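Local coordinates for glucose-6-phosphate 1-dehydrogenase (Kluyveromyces lactis, PDB 7E6I), which probably catalyses the first, rate-limiting step of the oxidative pentose phosphate pathway, oxidising glucose 6-phosphate to 6-phosphogluconolactone with NADP+ as electron acceptor, at residues G236-V241 with N448-P453; P299-D304 with C313-A318; I319-A324 with W440-P445. All coordinates share one frame; numbering follows the deposited sequence.

Contact 1: residues G236-V241 with N448-P453; sequences GIIRDV and NYLEGP. With BG6 (6-O-phosphono-beta-D-glucopyranose), chain B.
Arg-239 and Glu-451 reach for each other from opposite directions and meet in a bidentate, end-on salt bridge. Arg-239 NH1 donates to Glu-451 OE1 at 2.6 Å, with the oxygen tilted a little from the guanidinium plane. The second bond, from Arg-239 NH2 to Glu-451 OE2, is 2.8 Å long, nearly straight at 170° and in that plane. Both oxygens receive the protons on their syn lone pairs, and the two flat groups lie only 19° from coplanar. The guanidinium is anchored further by backbone carbonyls: NE donates to His-157 O and NH1 also to Ile-235 O. With NE and NH1 held by these carbonyls as well, the arginine has little freedom to rotate, and its positive charge would favour the ionised carboxylate. Glu-451 itself is exposed to solvent, whereas Arg-239 is only partly so.

The apolar part is smaller and more buried. Ile-238 CD1 touches Leu-450 CD1 at 3.6 Å, the side chains crossing at about a right angle. CG1 of Ile-238 lies beside the backbone N (chi1 -60°) and the chain then extends, carrying the terminal methyl toward the leucine. Leu-446 of the same helix continues this packing along Ile-238.

Asp-240, the residue after Arg-239, makes the polar contacts to the sugar. Its OD1 accepts from O2 of glucose 6-phosphate and OD2 from O3; both bonds are modelled so short that their exact lengths are doubtful. Asp-240 O takes a bond from Lys-153 NZ. This is a helix-helix contact of the C-terminal domain in which helix 236-254 turns Ile-238 and Arg-239 to helix 433-451 and Asp-240 to the substrate pocket of glucose-6-phosphate dehydrogenase.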
# COMPACT_ATOMS: atom_id res chain seq x y z
N GLY A 236 11.75 -11.70 -0.30
CA GLY A 236 11.57 -11.82 1.13
C GLY A 236 10.45 -10.94 1.66
O GLY A 236 10.04 -9.97 1.03
N ILE A 237 9.97 -11.28 2.86
CA ILE A 237 8.76 -10.64 3.37
C ILE A 237 9.02 -9.18 3.70
O ILE A 237 8.12 -8.34 3.57
CB ILE A 237 8.21 -11.40 4.60
CG1 ILE A 237 6.76 -11.02 4.87
CG2 ILE A 237 9.04 -11.14 5.84
CD1 ILE A 237 5.83 -11.40 3.77
N ILE A 238 10.24 -8.86 4.10
CA ILE A 238 10.56 -7.50 4.50
C ILE A 238 10.43 -6.57 3.30
O ILE A 238 9.73 -5.56 3.36
CB ILE A 238 11.95 -7.44 5.15
CG1 ILE A 238 11.96 -8.35 6.38
CG2 ILE A 238 12.29 -6.02 5.53
CD1 ILE A 238 13.29 -8.51 7.00
N ARG A 239 11.08 -6.92 2.20
CA ARG A 239 10.92 -6.15 0.97
C ARG A 239 9.50 -6.21 0.45
O ARG A 239 9.02 -5.24 -0.16
CB ARG A 239 11.84 -6.69 -0.12
CG ARG A 239 13.19 -6.06 -0.19
CD ARG A 239 13.83 -6.32 -1.53
NE ARG A 239 15.27 -6.14 -1.42
CZ ARG A 239 16.09 -7.08 -0.97
NH1 ARG A 239 15.60 -8.26 -0.60
NH2 ARG A 239 17.40 -6.84 -0.90
N ASP A 240 8.81 -7.33 0.64
CA ASP A 240 7.53 -7.52 -0.03
C ASP A 240 6.47 -6.57 0.51
O ASP A 240 5.70 -6.00 -0.27
CB ASP A 240 7.07 -8.97 0.08
CG ASP A 240 5.94 -9.29 -0.91
OD1 ASP A 240 5.96 -8.76 -2.05
OD2 ASP A 240 5.03 -10.07 -0.56
N VAL A 241 6.39 -6.41 1.84
CA VAL A 241 5.28 -5.65 2.43
C VAL A 241 5.72 -4.73 3.56
O VAL A 241 4.99 -3.80 3.92
CB VAL A 241 4.17 -6.58 2.94
CG1 VAL A 241 3.66 -7.50 1.81
CG2 VAL A 241 4.64 -7.38 4.17
N ASN A 448 20.93 -5.85 3.66
CA ASN A 448 22.30 -6.27 3.38
C ASN A 448 22.78 -7.29 4.41
O ASN A 448 23.44 -8.27 4.06
CB ASN A 448 23.24 -5.06 3.38
CG ASN A 448 23.07 -4.19 2.16
OD1 ASN A 448 22.44 -4.59 1.17
ND2 ASN A 448 23.65 -2.98 2.23
N TYR A 449 22.48 -7.04 5.69
CA TYR A 449 22.95 -7.94 6.73
C TYR A 449 22.30 -9.32 6.60
O TYR A 449 22.98 -10.34 6.65
CB TYR A 449 22.68 -7.31 8.10
CG TYR A 449 22.62 -8.28 9.25
CD1 TYR A 449 23.78 -8.79 9.82
CD2 TYR A 449 21.41 -8.67 9.78
CE1 TYR A 449 23.73 -9.68 10.87
CE2 TYR A 449 21.34 -9.55 10.83
CZ TYR A 449 22.50 -10.06 11.37
OH TYR A 449 22.41 -10.94 12.42
N LEU A 450 20.98 -9.36 6.36
CA LEU A 450 20.30 -10.65 6.30
C LEU A 450 20.73 -11.45 5.07
O LEU A 450 20.81 -12.68 5.13
CB LEU A 450 18.79 -10.42 6.26
CG LEU A 450 18.12 -9.86 7.52
CD1 LEU A 450 16.59 -9.84 7.33
CD2 LEU A 450 18.51 -10.65 8.74
N GLU A 451 20.97 -10.78 3.95
CA GLU A 451 21.24 -11.46 2.69
C GLU A 451 22.73 -11.61 2.40
O GLU A 451 23.09 -12.18 1.37
CB GLU A 451 20.55 -10.71 1.55
CG GLU A 451 19.04 -10.94 1.55
CD GLU A 451 18.25 -9.85 0.86
OE1 GLU A 451 17.00 -9.85 0.98
OE2 GLU A 451 18.88 -8.99 0.19
N GLY A 452 23.59 -11.12 3.28
CA GLY A 452 25.01 -11.31 3.14
C GLY A 452 25.43 -12.69 3.60
O GLY A 452 24.61 -13.56 3.91
N PRO A 453 26.75 -12.91 3.67
CA PRO A 453 27.25 -14.25 4.01
C PRO A 453 26.97 -14.62 5.46
O PRO A 453 26.62 -15.77 5.74
CB PRO A 453 28.75 -14.14 3.72
CG PRO A 453 29.06 -12.67 3.94
CD PRO A 453 27.83 -11.90 3.55
C1 BG6 B . 1.79 -7.09 -2.46
C2 BG6 B . 2.74 -8.21 -2.04
O1 BG6 B . 2.40 -5.86 -2.53
O5 BG6 B . 0.69 -6.97 -1.45
C3 BG6 B . 2.01 -9.50 -1.87
O2 BG6 B . 3.80 -8.39 -2.98
C4 BG6 B . 0.92 -9.38 -0.85
O3 BG6 B . 2.92 -10.54 -1.41
C5 BG6 B . -0.03 -8.24 -1.22
O4 BG6 B . 0.23 -10.63 -0.76
C6 BG6 B . -1.05 -7.95 -0.16
O6 BG6 B . -1.86 -6.88 -0.61
P BG6 B . -3.45 -6.85 -0.13
O1P BG6 B . -3.33 -6.95 1.37
O2P BG6 B . -4.17 -8.03 -0.75
O3P BG6 B . -4.18 -5.58 -0.57

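Contact 2: residues P299-D304 with C313-A318; sequences PSYLDD and CVTFAA
Thr-315 OG1 is gripped by two groups of the fold, in a hydrogen bond with Tyr-461 OH and a weak one with Tyr-290 N, while the methyl of the same side chain meets Tyr-301. The threonine belongs to a classic beta bulge: Thr-315 and Phe-316 both face Gly-288, where strand 316-321 pairs with strand 285-291. Facing it, Tyr-301 opens a type I turn that closes at Asp-304. An ST motif braces this turn, Asp-303 N donating to Ser-300 OG at 2.9 Å, and Ser-300 N returns a bond of 2.9 Å to Asp-303 OD2 from well above the carboxylate plane. Arg-292 gives that same oxygen a salt bridge.

The tyrosine spans the gap between the turn and the residues leading into strand 316-321. Its CG stands opposite the backbone N (chi1 173°), which carries the ring across to Cys-313 and lets OH bond Asp-233 OD1. Cys-313 CB lies 3.6 Å from Tyr-301 CE2, and Cys-313 SG makes an oblique sulfur-aromatic contact, 4.9 Å from the ring centroid. Over one face of the ring sits Thr-315 CG2, displaced toward the rim and 4.0 Å from Tyr-301 CD1.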
# COMPACT_ATOMS: atom_id res chain seq x y z
N PRO A 299 3.05 -27.99 2.45
CA PRO A 299 4.48 -28.11 2.20
C PRO A 299 5.28 -27.05 2.94
O PRO A 299 4.77 -26.00 3.32
CB PRO A 299 4.58 -27.90 0.69
CG PRO A 299 3.49 -26.90 0.42
CD PRO A 299 2.37 -27.23 1.38
N SER A 300 6.56 -27.35 3.13
CA SER A 300 7.47 -26.32 3.60
C SER A 300 7.74 -25.32 2.48
O SER A 300 7.42 -25.54 1.31
CB SER A 300 8.78 -26.94 4.09
OG SER A 300 9.49 -27.50 3.00
N TYR A 301 8.35 -24.19 2.85
CA TYR A 301 8.81 -23.27 1.82
C TYR A 301 9.80 -23.95 0.88
O TYR A 301 9.79 -23.69 -0.33
CB TYR A 301 9.42 -22.02 2.47
CG TYR A 301 10.07 -21.07 1.49
CD1 TYR A 301 9.29 -20.27 0.65
CD2 TYR A 301 11.45 -20.96 1.40
CE1 TYR A 301 9.88 -19.40 -0.25
CE2 TYR A 301 12.04 -20.09 0.51
CZ TYR A 301 11.26 -19.31 -0.32
OH TYR A 301 11.85 -18.45 -1.22
N LEU A 302 10.62 -24.86 1.42
CA LEU A 302 11.65 -25.54 0.63
C LEU A 302 11.10 -26.66 -0.24
O LEU A 302 11.72 -27.00 -1.25
CB LEU A 302 12.74 -26.08 1.56
CG LEU A 302 13.53 -25.06 2.40
CD1 LEU A 302 14.47 -25.78 3.34
CD2 LEU A 302 14.31 -24.07 1.54
N ASP A 303 9.95 -27.24 0.12
CA ASP A 303 9.29 -28.22 -0.74
C ASP A 303 8.99 -27.67 -2.12
O ASP A 303 8.74 -28.45 -3.04
CB ASP A 303 7.99 -28.69 -0.11
CG ASP A 303 8.21 -29.63 1.04
OD1 ASP A 303 9.35 -30.12 1.20
OD2 ASP A 303 7.24 -29.88 1.80
N ASP A 304 8.97 -26.35 -2.28
CA ASP A 304 8.73 -25.75 -3.59
C ASP A 304 9.83 -26.19 -4.55
O ASP A 304 11.02 -26.05 -4.26
CB ASP A 304 8.68 -24.23 -3.47
CG ASP A 304 8.15 -23.55 -4.72
OD1 ASP A 304 8.71 -23.81 -5.82
OD2 ASP A 304 7.19 -22.76 -4.62
N CYS A 313 15.56 -17.68 2.79
CA CYS A 313 14.55 -16.65 2.56
C CYS A 313 13.63 -16.49 3.77
O CYS A 313 13.13 -17.47 4.32
CB CYS A 313 13.73 -16.98 1.32
SG CYS A 313 12.57 -15.67 0.89
N VAL A 314 13.40 -15.24 4.15
CA VAL A 314 12.55 -14.92 5.29
C VAL A 314 11.10 -14.78 4.80
O VAL A 314 10.80 -13.91 3.98
CB VAL A 314 13.02 -13.62 5.97
CG1 VAL A 314 12.11 -13.27 7.09
CG2 VAL A 314 14.43 -13.78 6.49
N THR A 315 10.21 -15.62 5.33
CA THR A 315 8.78 -15.48 5.04
C THR A 315 8.00 -14.91 6.23
O THR A 315 6.80 -14.62 6.09
CB THR A 315 8.18 -16.83 4.60
OG1 THR A 315 8.21 -17.76 5.69
CG2 THR A 315 8.99 -17.42 3.45
N PHE A 316 8.65 -14.74 7.38
CA PHE A 316 8.07 -14.05 8.53
C PHE A 316 9.17 -13.20 9.14
O PHE A 316 10.26 -13.71 9.39
CB PHE A 316 7.53 -15.02 9.59
CG PHE A 316 7.09 -14.33 10.85
CD1 PHE A 316 8.01 -13.90 11.80
CD2 PHE A 316 5.75 -14.11 11.09
CE1 PHE A 316 7.60 -13.25 12.92
CE2 PHE A 316 5.35 -13.47 12.22
CZ PHE A 316 6.28 -13.03 13.14
N ALA A 317 8.85 -11.95 9.47
CA ALA A 317 9.78 -11.08 10.18
C ALA A 317 9.04 -10.21 11.18
O ALA A 317 7.98 -9.65 10.87
CB ALA A 317 10.57 -10.19 9.21
N ALA A 318 9.61 -10.07 12.37
CA ALA A 318 9.22 -9.06 13.34
C ALA A 318 10.43 -8.18 13.57
O ALA A 318 11.54 -8.69 13.76
CB ALA A 318 8.72 -9.69 14.64

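Contact 3: residues I319-A324 with W440-P445; sequences IGFKIA and WKLFTP
The rings of Phe-321 and Phe-443 meet corner first: Phe-443 CZ stands at the edge of the Phe-321 ring, near its plane, 3.7 Å from Phe-321 CZ. Seen from Phe-443 the approach is oblique, with centroids 5.9 Å apart and planes inclined at 50°. Two aliphatic ends flank the pair, each at a slant to the ring it touches. Leu-442 CD2 comes to 4.1 Å from Phe-321 CE1, and Ile-319 CD1 lies 4.3 Å from Phe-443 CE2. For Phe-321 the first torsion sets CG beside the backbone N (chi1 -70°), which points the ring at the helix, where CE1 meets Leu-442 and CZ meets Phe-443.

One polar group of the helix, Trp-440 O, is doubly held: it accepts from both Thr-444 N and Thr-444 OG1, which approach from opposite faces of the carbonyl plane, and Thr-444 OG1 is also bonded to Leu-159 N. At Pro-445, which has no N-H to give to the preceding turn, the helix kinks.

Strand 319-321 and helix 440-445 run at 137°, their axes 12.4 Å apart, as a helix covering the mixed sheet. Met-335 of strand 333-338 touches both phenylalanines, Leu-247 of helix 236-254 packs on Phe-443, and Trp-440 turns to helix 159-169, which follows strand 146-152 of the parallel sheet along the chain.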
# COMPACT_ATOMS: atom_id res chain seq x y z
N ILE A 319 10.24 -6.86 13.50
CA ILE A 319 11.35 -5.90 13.58
C ILE A 319 10.99 -4.82 14.59
O ILE A 319 9.88 -4.28 14.55
CB ILE A 319 11.67 -5.26 12.23
CG1 ILE A 319 11.95 -6.31 11.15
CG2 ILE A 319 12.83 -4.29 12.37
CD1 ILE A 319 11.92 -5.73 9.71
N GLY A 320 11.93 -4.49 15.47
CA GLY A 320 11.74 -3.41 16.41
C GLY A 320 12.24 -2.10 15.82
O GLY A 320 13.24 -2.06 15.11
N PHE A 321 11.52 -1.03 16.12
CA PHE A 321 11.85 0.29 15.62
C PHE A 321 11.84 1.28 16.77
O PHE A 321 11.13 1.10 17.76
CB PHE A 321 10.86 0.77 14.55
CG PHE A 321 10.97 0.02 13.26
CD1 PHE A 321 11.80 0.48 12.25
CD2 PHE A 321 10.23 -1.13 13.05
CE1 PHE A 321 11.90 -0.20 11.05
CE2 PHE A 321 10.32 -1.82 11.85
CZ PHE A 321 11.16 -1.34 10.85
N LYS A 322 12.62 2.34 16.62
CA LYS A 322 12.63 3.44 17.57
C LYS A 322 12.66 4.74 16.79
O LYS A 322 13.40 4.87 15.81
CB LYS A 322 13.83 3.37 18.51
CG LYS A 322 13.78 2.23 19.54
CD LYS A 322 12.81 2.56 20.72
CE LYS A 322 12.78 1.43 21.78
NZ LYS A 322 13.40 1.84 23.09
N ILE A 323 11.86 5.70 17.23
CA ILE A 323 11.81 7.01 16.61
C ILE A 323 12.34 8.01 17.62
O ILE A 323 11.79 8.14 18.73
CB ILE A 323 10.40 7.36 16.16
CG1 ILE A 323 9.86 6.28 15.23
CG2 ILE A 323 10.40 8.75 15.54
CD1 ILE A 323 8.47 6.57 14.72
N ALA A 324 13.39 8.74 17.25
CA ALA A 324 14.07 9.63 18.18
C ALA A 324 13.54 11.05 18.01
O ALA A 324 14.18 11.92 17.44
CB ALA A 324 15.57 9.55 17.97
N TRP A 440 14.41 3.62 1.94
CA TRP A 440 15.46 2.68 1.54
C TRP A 440 16.73 2.86 2.37
O TRP A 440 17.39 1.87 2.68
CB TRP A 440 15.76 2.81 0.04
CG TRP A 440 14.78 2.02 -0.82
CD1 TRP A 440 13.95 2.51 -1.79
CD2 TRP A 440 14.52 0.61 -0.74
NE1 TRP A 440 13.20 1.49 -2.33
CE2 TRP A 440 13.52 0.32 -1.70
CE3 TRP A 440 15.03 -0.44 0.05
CZ2 TRP A 440 13.02 -0.97 -1.89
CZ3 TRP A 440 14.54 -1.71 -0.14
CH2 TRP A 440 13.54 -1.97 -1.11
N LYS A 441 17.06 4.09 2.79
CA LYS A 441 18.21 4.27 3.68
C LYS A 441 18.00 3.54 4.99
O LYS A 441 18.97 3.07 5.61
CB LYS A 441 18.46 5.76 3.94
CG LYS A 441 19.27 6.47 2.87
CD LYS A 441 19.05 7.99 2.90
CE LYS A 441 20.20 8.70 2.16
NZ LYS A 441 19.79 9.58 1.02
N LEU A 442 16.74 3.41 5.42
CA LEU A 442 16.42 2.76 6.68
C LEU A 442 16.54 1.24 6.59
O LEU A 442 17.11 0.60 7.47
CB LEU A 442 15.00 3.17 7.11
CG LEU A 442 14.47 2.53 8.39
CD1 LEU A 442 15.38 2.88 9.56
CD2 LEU A 442 13.03 2.94 8.68
N PHE A 443 16.02 0.65 5.51
CA PHE A 443 15.91 -0.80 5.42
C PHE A 443 17.11 -1.46 4.75
O PHE A 443 17.33 -2.67 4.95
CB PHE A 443 14.66 -1.19 4.65
CG PHE A 443 13.45 -1.26 5.49
CD1 PHE A 443 12.74 -0.12 5.79
CD2 PHE A 443 13.03 -2.47 6.01
CE1 PHE A 443 11.60 -0.19 6.61
CE2 PHE A 443 11.90 -2.54 6.82
CZ PHE A 443 11.20 -1.41 7.12
N THR A 444 17.88 -0.74 3.95
CA THR A 444 18.96 -1.39 3.22
C THR A 444 19.98 -2.04 4.15
O THR A 444 20.33 -3.21 3.91
CB THR A 444 19.62 -0.39 2.26
OG1 THR A 444 18.74 -0.16 1.15
CG2 THR A 444 20.95 -0.94 1.77
N PRO A 445 20.46 -1.39 5.22
CA PRO A 445 21.41 -2.09 6.09
C PRO A 445 20.87 -3.39 6.66
O PRO A 445 21.59 -4.39 6.69
CB PRO A 445 21.71 -1.05 7.19
CG PRO A 445 21.39 0.26 6.56
CD PRO A 445 20.19 -0.02 5.70

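How the contacts relate
Contacts 2 and 3 use successive parts of strand 316-321, contacts 1 and 3 successive parts of helix 433-451, and helix 236-254 packs against both. Contact 3 is buried and wholly apolar across its segments. Contact 2 is buried too, but mixes aromatic, sulfur and methyl packing with polar ends tied to other parts of the fold. Contact 1, partly buried, adds a salt bridge whose carboxylate side is exposed. Ile-238 joins all three: its CG2 packs on Phe-443 CD2, its CD1 faces Ile-319 CD1, and its CG1 meets Ala-317 CB. A probable hydrogen bond from Ile-237 N to Val-314 O further ties contact 1 to contact 2.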